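Local coordinates for protein PlyP35 (Listeria phage P35, PDB 6S3Y) that probably binds Listeria cell walls through its C-terminal domain, directing the phage endolysin to its substrate, at residues C88-N91 / G97-I100. Numbering follows the deposited sequence.
Sequences CWDN and GDFI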
ATOM      1  N   CYS A  88      -1.909  -4.879  -6.966  1.00 14.51           N
ATOM      2  CA  CYS A  88      -2.051  -4.378  -8.358  1.00 14.83           C
ATOM      3  C   CYS A  88      -3.518  -4.490  -8.756  1.00 15.32           C
ATOM      4  O   CYS A  88      -4.269  -5.353  -8.188  1.00 14.05           O
ATOM      5  CB  CYS A  88      -1.123  -5.097  -9.326  1.00 16.21           C
ATOM      6  SG  CYS A  88      -1.330  -6.893  -9.312  1.00 17.27           S
ATOM      7  N   TRP A  89      -3.940  -3.628  -9.681  1.00 14.15           N
ATOM      8  CA  TRP A  89      -5.365  -3.493 -10.053  1.00 15.03           C
ATOM      9  C   TRP A  89      -5.527  -3.669 -11.565  1.00 15.05           C
ATOM     10  O   TRP A  89      -4.634  -3.235 -12.309  1.00 15.15           O
ATOM     11  CB  TRP A  89      -5.863  -2.110  -9.633  1.00 15.53           C
ATOM     12  CG  TRP A  89      -5.995  -1.885  -8.149  1.00 16.39           C
ATOM     13  CD1 TRP A  89      -7.118  -1.999  -7.399  1.00 17.23           C
ATOM     14  CD2 TRP A  89      -4.971  -1.380  -7.266  1.00 15.50           C
ATOM     15  NE1 TRP A  89      -6.871  -1.620  -6.114  1.00 17.53           N
ATOM     16  CE2 TRP A  89      -5.565  -1.235  -5.999  1.00 16.61           C
ATOM     17  CE3 TRP A  89      -3.620  -1.032  -7.420  1.00 15.24           C
ATOM     18  CZ2 TRP A  89      -4.862  -0.770  -4.887  1.00 16.84           C
ATOM     19  CZ3 TRP A  89      -2.925  -0.566  -6.324  1.00 17.74           C
ATOM     20  CH2 TRP A  89      -3.535  -0.433  -5.081  1.00 15.48           C
ATOM     21  N   ASP A  90      -6.683  -4.165 -11.990  1.00 15.50           N
ATOM     22  CA  ASP A  90      -6.928  -4.365 -13.443  1.00 19.12           C
ATOM     23  C   ASP A  90      -7.366  -3.056 -14.076  1.00 20.84           C
ATOM     24  O   ASP A  90      -7.624  -3.063 -15.259  1.00 19.52           O
ATOM     25  CB  ASP A  90      -7.913  -5.480 -13.699  1.00 20.24           C
ATOM     26  CG  ASP A  90      -9.356  -5.187 -13.395  1.00 22.77           C
ATOM     27  OD1 ASP A  90      -9.639  -4.237 -12.639  1.00 25.38           O
ATOM     28  OD2 ASP A  90     -10.170  -5.968 -13.887  1.00 23.05           O
ATOM     29  N   ASN A  91      -7.382  -1.951 -13.337  1.00 21.38           N
ATOM     30  CA  ASN A  91      -7.561  -0.621 -13.980  1.00 25.49           C
ATOM     31  C   ASN A  91      -6.897   0.477 -13.152  1.00 21.79           C
ATOM     32  O   ASN A  91      -6.574   0.237 -11.984  1.00 23.60           O
ATOM     33  CB  ASN A  91      -9.041  -0.375 -14.280  1.00 33.49           C
ATOM     34  CG  ASN A  91      -9.811   0.080 -13.074  1.00 37.30           C
ATOM     35  OD1 ASN A  91      -9.536   1.140 -12.541  1.00 49.58           O
ATOM     36  ND2 ASN A  91     -10.768  -0.712 -12.657  1.00 49.03           N
ATOM     37  N   GLY A  97     -12.700  -3.387  -8.329  1.00 29.32           N
ATOM     38  CA  GLY A  97     -12.563  -4.182  -9.562  1.00 29.54           C
ATOM     39  C   GLY A  97     -11.804  -5.457  -9.250  1.00 26.40           C
ATOM     40  O   GLY A  97     -11.976  -6.015  -8.144  1.00 27.03           O
ATOM     41  N   ASP A  98     -10.966  -5.912 -10.165  1.00 29.47           N
ATOM     42  CA  ASP A  98     -10.121  -7.107  -9.960  1.00 25.98           C
ATOM     43  C   ASP A  98      -8.760  -6.592  -9.455  1.00 24.08           C
ATOM     44  O   ASP A  98      -8.097  -5.805 -10.157  1.00 24.26           O
ATOM     45  CB  ASP A  98     -10.084  -7.910 -11.256  1.00 28.28           C
ATOM     46  CG  ASP A  98      -9.637  -9.351 -11.095  1.00 32.51           C
ATOM     47  OD1 ASP A  98      -9.429  -9.778  -9.956  1.00 34.84           O
ATOM     48  OD2 ASP A  98      -9.466 -10.015 -12.123  1.00 37.10           O
ATOM     49  N   PHE A  99      -8.393  -6.965  -8.227  1.00 22.03           N
ATOM     50  CA  PHE A  99      -7.097  -6.567  -7.643  1.00 22.03           C
ATOM     51  C   PHE A  99      -6.472  -7.803  -7.006  1.00 20.98           C
ATOM     52  O   PHE A  99      -7.209  -8.701  -6.582  1.00 21.47           O
ATOM     53  CB  PHE A  99      -7.279  -5.383  -6.692  1.00 24.24           C
ATOM     54  CG  PHE A  99      -8.131  -5.653  -5.477  1.00 26.53           C
ATOM     55  CD1 PHE A  99      -7.580  -6.233  -4.337  1.00 27.69           C
ATOM     56  CD2 PHE A  99      -9.480  -5.353  -5.461  1.00 28.62           C
ATOM     57  CE1 PHE A  99      -8.360  -6.435  -3.202  1.00 29.52           C
ATOM     58  CE2 PHE A  99     -10.267  -5.601  -4.347  1.00 30.57           C
ATOM     59  CZ  PHE A  99      -9.699  -6.115  -3.205  1.00 29.49           C
ATOM     60  N   ILE A 100      -5.147  -7.810  -6.961  1.00 17.70           N
ATOM     61  CA  ILE A 100      -4.331  -8.933  -6.409  1.00 19.19           C
ATOM     62  C   ILE A 100      -3.486  -8.377  -5.260  1.00 16.95           C
ATOM     63  O   ILE A 100      -2.815  -7.357  -5.457  1.00 16.38           O
ATOM     64  CB  ILE A 100      -3.471  -9.558  -7.518  1.00 19.01           C
ATOM     65  CG1 ILE A 100      -4.342 -10.060  -8.693  1.00 20.31           C
ATOM     66  CG2 ILE A 100      -2.591 -10.649  -6.949  1.00 21.23           C
ATOM     67  CD1 ILE A 100      -3.535 -10.444  -9.931  1.00 19.98           C
TER
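With CG set between its own backbone N and carbonyl carbon (chi1 74°), the Asp90 carboxylate reaches across to the backbone of Asp98, whose CG is instead turned anti to the backbone N. One firm and one weak bond join the two residues: Asp90 N donates to Asp98 O at 2.8 Å, and Asp98 N returns a weak bond to Asp90 OD1 (3.3 Å). Asp90 OD2 meanwhile rests against Asp98 CB. The side chains cross at about a right angle, their carboxylate planes 81° apart, with OD2 of Asp90 and OD2 of Asp98 4.5 Å from each other. Lys127 forms salt bridges to both of these oxygens and Arg125 adds a second to Asp98, which probably offsets the repulsion between the like charges.

Within the strands proper, Cys88 and Ile100 form an antiparallel hydrogen-bonded pair: Cys88 N donates to Ile100 O at 3.0 Å and Ile100 N to Cys88 O at 2.9 Å. On the sheet face that these two residues share, Cys88 SG packs against Ile100 CB, and Phe129 of strand 128-132 touches both side chains.

Trp89 and Phe99, the intervening non-hydrogen-bonded pair, occupy the other face. Here Trp89 CD1 meets Phe99 CB at 3.5 Å, while the phenyl ring is directed away from the indole, the two ring planes lying at an oblique 43°. Phe87 meets both rings, edge-to-face with that of Phe99, and Phe22 also reaches the buried indole.

The arrangement is the loop end of an antiparallel beta hairpin, where strand 78-89 leaves its pairing with strand 99-103 and the Asp90–Asp98 bonds continue the contact into the connecting loop, within a cell wall binding domain of the SH3 clan.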